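Glutathione S-transferase (Bombyx mori, PDB 3AY8) probably catalyses the conjugation of glutathione to electrophilic compounds, as a homodimeric cytosolic enzyme of the glutathione transferase fold. Local coordinates at residues G17-L20 against A21-I25; Y86-L90 against Q91-V95; S106-V109 against K110-A113; A165-S168 against S169-V173. All blocks are in the same frame, centred on the assembly; numbering follows the deposited sequence.

Interaction 1: residues G17-L20 against A21-I25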
loop_
_atom_site.group_PDB
_atom_site.type_symbol
_atom_site.label_atom_id
_atom_site.label_comp_id
_atom_site.label_asym_id
_atom_site.label_seq_id
_atom_site.Cartn_x
_atom_site.Cartn_y
_atom_site.Cartn_z
ATOM N N GLY A 17 -7.816 11.267 -3.053
ATOM C CA GLY A 17 -6.355 11.418 -3.086
ATOM C C GLY A 17 -5.803 11.544 -4.497
ATOM O O GLY A 17 -4.867 12.312 -4.747
ATOM N N ALA A 18 -6.374 10.780 -5.417
ATOM C CA ALA A 18 -6.003 10.878 -6.836
ATOM C C ALA A 18 -6.379 12.247 -7.416
ATOM O O ALA A 18 -5.575 12.862 -8.134
ATOM C CB ALA A 18 -6.657 9.750 -7.636
ATOM N N LEU A 19 -7.584 12.735 -7.104
ATOM C CA LEU A 19 -8.013 14.057 -7.606
ATOM C C LEU A 19 -7.183 15.186 -7.000
ATOM O O LEU A 19 -6.746 16.109 -7.707
ATOM C CB LEU A 19 -9.523 14.278 -7.398
ATOM C CG LEU A 19 -10.107 15.611 -7.902
ATOM C CD1 LEU A 19 -9.839 15.870 -9.380
ATOM C CD2 LEU A 19 -11.612 15.717 -7.606
ATOM N N LEU A 20 -6.926 15.100 -5.695
ATOM C CA LEU A 20 -6.074 16.079 -5.035
ATOM C C LEU A 20 -4.703 16.195 -5.697
ATOM O O LEU A 20 -4.143 17.291 -5.772
ATOM C CB LEU A 20 -5.912 15.739 -3.549
ATOM C CG LEU A 20 -7.000 16.214 -2.569
ATOM C CD1 LEU A 20 -6.860 15.481 -1.240
ATOM C CD2 LEU A 20 -6.949 17.738 -2.338
ATOM N N ALA A 21 -4.146 15.063 -6.135
ATOM C CA ALA A 21 -2.858 15.068 -6.841
ATOM C C ALA A 21 -2.991 15.810 -8.175
ATOM O O ALA A 21 -2.133 16.618 -8.522
ATOM C CB ALA A 21 -2.357 13.646 -7.078
ATOM N N ALA A 22 -4.055 15.518 -8.916
ATOM C CA ALA A 22 -4.334 16.235 -10.171
ATOM C C ALA A 22 -4.459 17.750 -9.917
ATOM O O ALA A 22 -3.879 18.542 -10.651
ATOM C CB ALA A 22 -5.589 15.684 -10.847
ATOM N N ARG A 23 -5.167 18.144 -8.853
ATOM C CA ARG A 23 -5.278 19.573 -8.492
ATOM C C ARG A 23 -3.917 20.173 -8.154
ATOM O O ARG A 23 -3.612 21.287 -8.574
ATOM C CB ARG A 23 -6.241 19.809 -7.318
ATOM C CG ARG A 23 -7.666 19.242 -7.483
ATOM C CD ARG A 23 -8.280 19.584 -8.835
ATOM N NE ARG A 23 -9.739 19.451 -8.872
ATOM C CZ ARG A 23 -10.459 19.632 -9.976
ATOM N NH1 ARG A 23 -9.863 19.930 -11.124
ATOM N NH2 ARG A 23 -11.769 19.522 -9.943
ATOM N N ALA A 24 -3.103 19.429 -7.401
ATOM C CA ALA A 24 -1.806 19.928 -6.949
ATOM C C ALA A 24 -0.840 20.197 -8.103
ATOM O O ALA A 24 -0.178 21.235 -8.119
ATOM C CB ALA A 24 -1.178 18.968 -5.935
ATOM N N ILE A 25 -0.774 19.264 -9.055
ATOM C CA ILE A 25 0.132 19.434 -10.195
ATOM C C ILE A 25 -0.468 20.354 -11.255
ATOM O O ILE A 25 0.247 20.846 -12.131
ATOM C CB ILE A 25 0.644 18.092 -10.788
ATOM C CG1 ILE A 25 -0.498 17.088 -10.943
ATOM C CG2 ILE A 25 1.776 17.529 -9.918
ATOM C CD1 ILE A 25 -0.109 15.628 -10.666
#
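L19 and R23 meet one turn apart on helix 13-25, a local i to i+4 contact on the helix that links the parallel strands 5-8 and 30-33. The arginine bends at chi2, and this lays its guanidinium against the leucine: CD1 of L19 sits over one face, near the rim, 3.6 Å from NE of R23. An apolar methyl suits a guanidinium face, because the N-H groups point outward in the plane and keep their own partners; NE pairs with E198 in a salt bridge. The aliphatic part is used too, for CG of R23 lies 3.3 Å from the carbonyl O of L19, the same oxygen that takes R23 N in a helical hydrogen bond of 2.8 Å. The next backbone bond runs from A24 N to L20 O at 2.9 Å. L19 owes its position to a CG set trans to the backbone N (chi1 -179°). Small A18, A21 and A22 let helix 68-79 come close, L20 fills the space toward helix 158-173, and R23 reaches the more open side. This is the helix of the beta-alpha-beta unit in the thioredoxin-like N-terminal domain of glutathione transferases.

Interaction 2: residues Y86-L90 against Q91-V95; sequences YPKDL and QKRAV
R93 reaches back from the first turns of helix 90-120 to the loop before it, where D89 forms the N-cap. The capping bond runs from K92 N to OD2 of D89, 2.9 Å long and nearly straight at 171°, and it uses the anti lone pair of that oxygen. Aspartate suits the place because its short carboxylate can turn back to a backbone N-H that has no preceding helical carbonyl; CG lies trans to the backbone N (chi1 173°), which carries OD2 toward K92. The main chain of D89 is engaged as well, its O accepting from R93 N.

Further hydrogen bonds come from the guanidinium of R93. NE gives a straight bond of 2.8 Å to P87 O, which lies in the guanidinium plane although the donor stands above the carbonyl plane. NH2 reaches Y86 O at 2.9 Å, more bent and tilted out of the guanidinium plane. NH1 of R93 forms a salt bridge with D77 of helix 68-79. K88 NZ, 4.3 Å from R93 NH2, has a long, weak ion pair with the same D77, whose negative charge probably offsets the two positive ones.

Stacking and apolar contacts complete the set. The guanidinium stacks over one face of the Y86 ring, with CE2 beneath it and the planes 23° apart, a cation-pi contact with CZ of R93 3.8 Å from the ring centroid. The ring is held at its far end by Y86 OH bonding to N97. Beside the cap, CB of P87 packs on CB of K92 at 3.8 Å.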
loop_
_atom_site.group_PDB
_atom_site.type_symbol
_atom_site.label_atom_id
_atom_site.label_comp_id
_atom_site.label_asym_id
_atom_site.label_seq_id
_atom_site.Cartn_x
_atom_site.Cartn_y
_atom_site.Cartn_z
ATOM N N TYR A 86 6.771 15.450 -6.682
ATOM C CA TYR A 86 7.296 14.082 -6.671
ATOM C C TYR A 86 8.755 14.152 -7.126
ATOM O O TYR A 86 9.036 13.969 -8.303
ATOM C CB TYR A 86 6.472 13.201 -7.611
ATOM C CG TYR A 86 6.696 11.703 -7.493
ATOM C CD1 TYR A 86 6.848 11.087 -6.243
ATOM C CD2 TYR A 86 6.718 10.901 -8.626
ATOM C CE1 TYR A 86 7.041 9.715 -6.137
ATOM C CE2 TYR A 86 6.911 9.521 -8.533
ATOM C CZ TYR A 86 7.068 8.940 -7.282
ATOM O OH TYR A 86 7.252 7.580 -7.179
ATOM N N PRO A 87 9.682 14.441 -6.192
ATOM C CA PRO A 87 11.079 14.714 -6.594
ATOM C C PRO A 87 11.751 13.562 -7.330
ATOM O O PRO A 87 11.534 12.389 -6.991
ATOM C CB PRO A 87 11.787 15.007 -5.271
ATOM C CG PRO A 87 10.695 15.523 -4.370
ATOM C CD PRO A 87 9.467 14.698 -4.758
ATOM N N LYS A 88 12.554 13.911 -8.334
ATOM C CA LYS A 88 13.229 12.915 -9.147
ATOM C C LYS A 88 14.444 12.320 -8.441
ATOM O O LYS A 88 14.798 11.177 -8.718
ATOM C CB LYS A 88 13.598 13.476 -10.521
ATOM C CG LYS A 88 12.379 13.987 -11.292
ATOM C CD LYS A 88 12.637 14.104 -12.789
ATOM C CE LYS A 88 11.786 13.111 -13.572
ATOM N NZ LYS A 88 10.377 13.584 -13.629
ATOM N N ASP A 89 15.064 13.076 -7.531
ATOM C CA ASP A 89 16.158 12.541 -6.689
ATOM C C ASP A 89 15.685 11.227 -6.039
ATOM O O ASP A 89 14.595 11.183 -5.454
ATOM C CB ASP A 89 16.583 13.567 -5.617
ATOM C CG ASP A 89 17.596 12.999 -4.604
ATOM O OD1 ASP A 89 18.819 13.066 -4.867
ATOM O OD2 ASP A 89 17.179 12.506 -3.530
ATOM N N LEU A 90 16.499 10.175 -6.142
ATOM C CA LEU A 90 16.056 8.830 -5.766
ATOM C C LEU A 90 15.774 8.666 -4.289
ATOM O O LEU A 90 14.862 7.944 -3.923
ATOM C CB LEU A 90 17.047 7.752 -6.244
ATOM C CG LEU A 90 17.147 7.623 -7.763
ATOM C CD1 LEU A 90 18.163 6.556 -8.148
ATOM C CD2 LEU A 90 15.771 7.310 -8.352
ATOM N N GLN A 91 16.564 9.322 -3.449
ATOM C CA GLN A 91 16.367 9.269 -2.010
ATOM C C GLN A 91 15.148 10.096 -1.546
ATOM O O GLN A 91 14.356 9.624 -0.720
ATOM C CB GLN A 91 17.661 9.643 -1.270
ATOM C CG GLN A 91 18.846 8.710 -1.631
ATOM C CD GLN A 91 20.092 8.901 -0.763
ATOM O OE1 GLN A 91 20.195 9.858 0.013
ATOM N NE2 GLN A 91 21.045 7.974 -0.890
ATOM N N LYS A 92 14.987 11.304 -2.090
ATOM C CA LYS A 92 13.776 12.096 -1.850
ATOM C C LYS A 92 12.524 11.390 -2.397
ATOM O O LYS A 92 11.491 11.384 -1.742
ATOM C CB LYS A 92 13.896 13.497 -2.457
ATOM C CG LYS A 92 14.934 14.386 -1.766
ATOM C CD LYS A 92 15.143 15.705 -2.516
ATOM C CE LYS A 92 16.136 16.596 -1.756
ATOM N NZ LYS A 92 16.436 17.860 -2.499
ATOM N N ARG A 93 12.625 10.803 -3.586
ATOM C CA ARG A 93 11.528 10.009 -4.152
ATOM C C ARG A 93 11.192 8.794 -3.255
ATOM O O ARG A 93 10.023 8.492 -3.024
ATOM C CB ARG A 93 11.856 9.574 -5.578
ATOM C CG ARG A 93 10.783 8.731 -6.251
ATOM C CD ARG A 93 10.905 8.761 -7.762
ATOM N NE ARG A 93 10.637 10.100 -8.285
ATOM C CZ ARG A 93 10.079 10.364 -9.463
ATOM N NH1 ARG A 93 9.707 9.379 -10.259
ATOM N NH2 ARG A 93 9.871 11.625 -9.835
ATOM N N ALA A 94 12.218 8.121 -2.742
ATOM C CA ALA A 94 12.023 6.966 -1.857
ATOM C C ALA A 94 11.240 7.321 -0.596
ATOM O O ALA A 94 10.395 6.548 -0.144
ATOM C CB ALA A 94 13.365 6.338 -1.496
ATOM N N VAL A 95 11.491 8.506 -0.052
ATOM C CA VAL A 95 10.755 8.958 1.113
ATOM C C VAL A 95 9.286 9.223 0.787
ATOM O O VAL A 95 8.407 8.836 1.551
ATOM C CB VAL A 95 11.438 10.162 1.814
ATOM C CG1 VAL A 95 10.645 10.593 3.033
ATOM C CG2 VAL A 95 12.869 9.765 2.261
#

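Interaction 3: residues S106-V109 against K110-A113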
loop_
_atom_site.group_PDB
_atom_site.type_symbol
_atom_site.label_atom_id
_atom_site.label_comp_id
_atom_site.label_asym_id
_atom_site.label_seq_id
_atom_site.Cartn_x
_atom_site.Cartn_y
_atom_site.Cartn_z
ATOM N N SER A 106 -1.032 0.975 5.931
ATOM C CA SER A 106 -1.300 1.169 7.369
ATOM C C SER A 106 -2.463 2.122 7.616
ATOM O O SER A 106 -3.429 1.768 8.283
ATOM C CB SER A 106 -0.052 1.713 8.101
ATOM O OG SER A 106 1.002 0.784 8.035
ATOM N N LEU A 107 -2.365 3.324 7.065
ATOM C CA LEU A 107 -3.325 4.371 7.399
ATOM C C LEU A 107 -4.721 4.086 6.863
ATOM O O LEU A 107 -5.664 3.924 7.645
ATOM C CB LEU A 107 -2.820 5.758 6.982
ATOM C CG LEU A 107 -3.698 6.986 7.301
ATOM C CD1 LEU A 107 -4.066 7.106 8.786
ATOM C CD2 LEU A 107 -3.012 8.241 6.839
ATOM N N TYR A 108 -4.874 4.040 5.547
ATOM C CA TYR A 108 -6.221 3.909 5.011
ATOM C C TYR A 108 -6.805 2.533 5.300
ATOM O O TYR A 108 -8.015 2.393 5.455
ATOM C CB TYR A 108 -6.335 4.259 3.516
ATOM C CG TYR A 108 -7.810 4.381 3.140
ATOM C CD1 TYR A 108 -8.566 5.460 3.611
ATOM C CD2 TYR A 108 -8.466 3.375 2.420
ATOM C CE1 TYR A 108 -9.917 5.579 3.326
ATOM C CE2 TYR A 108 -9.850 3.477 2.127
ATOM C CZ TYR A 108 -10.553 4.592 2.591
ATOM O OH TYR A 108 -11.898 4.748 2.331
ATOM N N VAL A 109 -5.933 1.531 5.372
ATOM C CA VAL A 109 -6.304 0.173 5.748
ATOM C C VAL A 109 -7.033 0.138 7.108
ATOM O O VAL A 109 -8.038 -0.552 7.265
ATOM C CB VAL A 109 -5.032 -0.737 5.794
ATOM C CG1 VAL A 109 -5.256 -1.990 6.652
ATOM C CG2 VAL A 109 -4.625 -1.108 4.391
ATOM N N LYS A 110 -6.518 0.892 8.072
ATOM C CA LYS A 110 -7.068 0.896 9.428
ATOM C C LYS A 110 -8.312 1.784 9.565
ATOM O O LYS A 110 -9.184 1.509 10.380
ATOM C CB LYS A 110 -5.984 1.294 10.426
ATOM C CG LYS A 110 -4.942 0.186 10.626
ATOM C CD LYS A 110 -3.801 0.642 11.525
ATOM C CE LYS A 110 -2.605 -0.339 11.417
ATOM N NZ LYS A 110 -1.674 -0.069 12.543
ATOM N N ILE A 111 -8.386 2.840 8.762
ATOM C CA ILE A 111 -9.609 3.633 8.637
ATOM C C ILE A 111 -10.713 2.754 8.042
ATOM O O ILE A 111 -11.826 2.674 8.560
ATOM C CB ILE A 111 -9.357 4.898 7.771
ATOM C CG1 ILE A 111 -8.393 5.850 8.507
ATOM C CG2 ILE A 111 -10.689 5.590 7.414
ATOM C CD1 ILE A 111 -7.803 7.037 7.635
ATOM N N ARG A 112 -10.377 2.062 6.964
ATOM C CA ARG A 112 -11.316 1.166 6.313
ATOM C C ARG A 112 -11.802 0.017 7.228
ATOM O O ARG A 112 -12.980 -0.331 7.202
ATOM C CB ARG A 112 -10.670 0.604 5.063
ATOM C CG ARG A 112 -11.648 0.204 4.018
ATOM C CD ARG A 112 -10.929 -0.518 2.879
ATOM N NE ARG A 112 -11.840 -0.712 1.756
ATOM C CZ ARG A 112 -12.457 -1.856 1.468
ATOM N NH1 ARG A 112 -13.272 -1.914 0.418
ATOM N NH2 ARG A 112 -12.256 -2.946 2.210
ATOM N N ALA A 113 -10.892 -0.555 8.018
ATOM C CA ALA A 113 -11.236 -1.617 8.985
ATOM C C ALA A 113 -12.331 -1.174 9.955
ATOM O O ALA A 113 -13.172 -1.972 10.362
ATOM C CB ALA A 113 -10.004 -2.074 9.750
#
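L107 and I111 run alongside each other in the same direction, one turn apart on helix 90-120, a long helix of the all-helical C-terminal domain of glutathione transferases. Their CD1 methyls meet at 3.9 Å, and both branched chains suit this face, where L107 packs against helices 128-147 and 158-173. Y108 is turned differently: it crosses I111 at about a right angle, its CE1 4.2 Å from CG2 of I111, and at its other side CE2 comes equally near CG of R112. With CG trans to the backbone N (chi1 -168°), the ring swings along the helix toward these two later residues, and R112 offers it aliphatic carbon while its guanidinium leads off. V109 faces the dimer partner, meeting V109 of the second subunit. K110 runs the opposite way: its long, flexible chain can pass back over the preceding turn and still bring NZ to D133 and T137 of helix 128-147. Replacing it with an alanine, which takes away the methylenes beside S106 O, would probably leave D133 without its salt-bridge mate and T137 without its hydrogen bond. There CG of K110 lies 3.2 Å from O of S106, the oxygen that also accepts from K110 N.

Interaction 4: residues A165-S168 against S169-V173; sequences ASMS and SILAV
Helix 158-173, buried among the other helices of the C-terminal domain, carries a serine bonded back to the previous turn: OG of S169 donates to O of A165 at 2.6 Å, in the carbonyl plane. The hydroxyl gets there with OG trans to the carbonyl carbon and beside the backbone N (chi1 -53°), a position from which a serine can reach the carbonyl four residues earlier. The main-chain bond from S169 N to the same oxygen is only weak, at 3.4 Å. R16, from helix 13-25, bonds to both S169 OG and A165 O, tying this turn of the glutathione transferase C-terminal domain to the thioredoxin-like N-terminal domain. An alanine here removes the hydroxyl, so R16 is likely to be held less firmly and the link between the domains to weaken. On another side of the helix M167, bent at chi2 and chi3, curls its methyl over the next turn, CE lying 4.1 Å from CG2 of I170 and 4.2 Å from CG of L171. A flexible thioether suits a site pressed by L138 and L141 of helix 128-147 and by W186 of helix 181-190. The backbone bond from L171 N to M167 O, 2.9 Å, joins the same two residues.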
loop_
_atom_site.group_PDB
_atom_site.type_symbol
_atom_site.label_atom_id
_atom_site.label_comp_id
_atom_site.label_asym_id
_atom_site.label_seq_id
_atom_site.Cartn_x
_atom_site.Cartn_y
_atom_site.Cartn_z
ATOM N N ALA A 165 -6.175 12.974 2.086
ATOM C CA ALA A 165 -7.435 12.330 1.693
ATOM C C ALA A 165 -7.861 11.278 2.720
ATOM O O ALA A 165 -9.045 11.183 3.087
ATOM C CB ALA A 165 -7.321 11.711 0.290
ATOM N N SER A 166 -6.887 10.502 3.195
ATOM C CA SER A 166 -7.144 9.501 4.228
ATOM C C SER A 166 -7.568 10.145 5.562
ATOM O O SER A 166 -8.636 9.819 6.110
ATOM C CB SER A 166 -5.904 8.627 4.430
ATOM O OG SER A 166 -5.673 7.791 3.302
ATOM N N MET A 167 -6.730 11.050 6.070
ATOM C CA MET A 167 -6.966 11.713 7.365
ATOM C C MET A 167 -8.273 12.509 7.403
ATOM O O MET A 167 -8.988 12.482 8.395
ATOM C CB MET A 167 -5.794 12.645 7.727
ATOM C CG MET A 167 -4.571 11.930 8.250
ATOM S SD MET A 167 -4.925 10.823 9.630
ATOM C CE MET A 167 -5.734 11.898 10.839
ATOM N N SER A 168 -8.586 13.210 6.322
ATOM C CA SER A 168 -9.849 13.965 6.257
ATOM C C SER A 168 -11.065 13.037 6.366
ATOM O O SER A 168 -12.097 13.418 6.933
ATOM C CB SER A 168 -9.904 14.843 4.999
ATOM O OG SER A 168 -9.872 14.067 3.813
ATOM N N SER A 169 -10.928 11.812 5.859
ATOM C CA SER A 169 -11.972 10.795 5.947
ATOM C C SER A 169 -12.314 10.408 7.398
ATOM O O SER A 169 -13.485 10.454 7.795
ATOM C CB SER A 169 -11.555 9.549 5.162
ATOM O OG SER A 169 -11.193 9.899 3.836
ATOM N N ILE A 170 -11.300 10.042 8.193
ATOM C CA ILE A 170 -11.557 9.636 9.570
ATOM C C ILE A 170 -11.914 10.856 10.442
ATOM O O ILE A 170 -12.770 10.755 11.323
ATOM C CB ILE A 170 -10.395 8.784 10.175
ATOM C CG1 ILE A 170 -10.868 7.989 11.409
ATOM C CG2 ILE A 170 -9.152 9.655 10.481
ATOM C CD1 ILE A 170 -11.966 6.915 11.134
ATOM N N LEU A 171 -11.277 12.000 10.180
ATOM C CA LEU A 171 -11.594 13.219 10.915
ATOM C C LEU A 171 -13.062 13.635 10.711
ATOM O O LEU A 171 -13.676 14.164 11.634
ATOM C CB LEU A 171 -10.635 14.375 10.565
ATOM C CG LEU A 171 -9.191 14.251 11.069
ATOM C CD1 LEU A 171 -8.306 15.393 10.547
ATOM C CD2 LEU A 171 -9.125 14.169 12.601
ATOM N N ALA A 172 -13.618 13.382 9.526
ATOM C CA ALA A 172 -15.029 13.704 9.259
ATOM C C ALA A 172 -15.988 12.732 9.950
ATOM O O ALA A 172 -17.130 13.091 10.251
ATOM C CB ALA A 172 -15.309 13.771 7.765
ATOM N N VAL A 173 -15.525 11.501 10.181
ATOM C CA VAL A 173 -16.248 10.545 11.021
ATOM C C VAL A 173 -16.246 11.057 12.469
ATOM O O VAL A 173 -17.225 10.901 13.191
ATOM C CB VAL A 173 -15.637 9.112 10.949
ATOM C CG1 VAL A 173 -16.352 8.161 11.909
ATOM C CG2 VAL A 173 -15.733 8.550 9.528
#

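From the N terminus the four contacts follow in series, none enclosing or crossing another, and each joins adjacent turns or a turn and its cap, closing no long loop. Interaction 1 lies in the thioredoxin-like domain; interaction 2 starts helix 90-120, and interaction 3 lies further along that helix, their centres about 25 Å apart. Interaction 4, on helix 158-173, touches interactions 1 and 3: CB of A165 meets N of G17 at 3.4 Å, joining the two domains, and I111 CD1 reaches O of S166 at 3.3 Å, packing two helices of the C-terminal domain. Interactions 2 and 3 also face the second subunit, whereas 1 and 4 stay within their own chain.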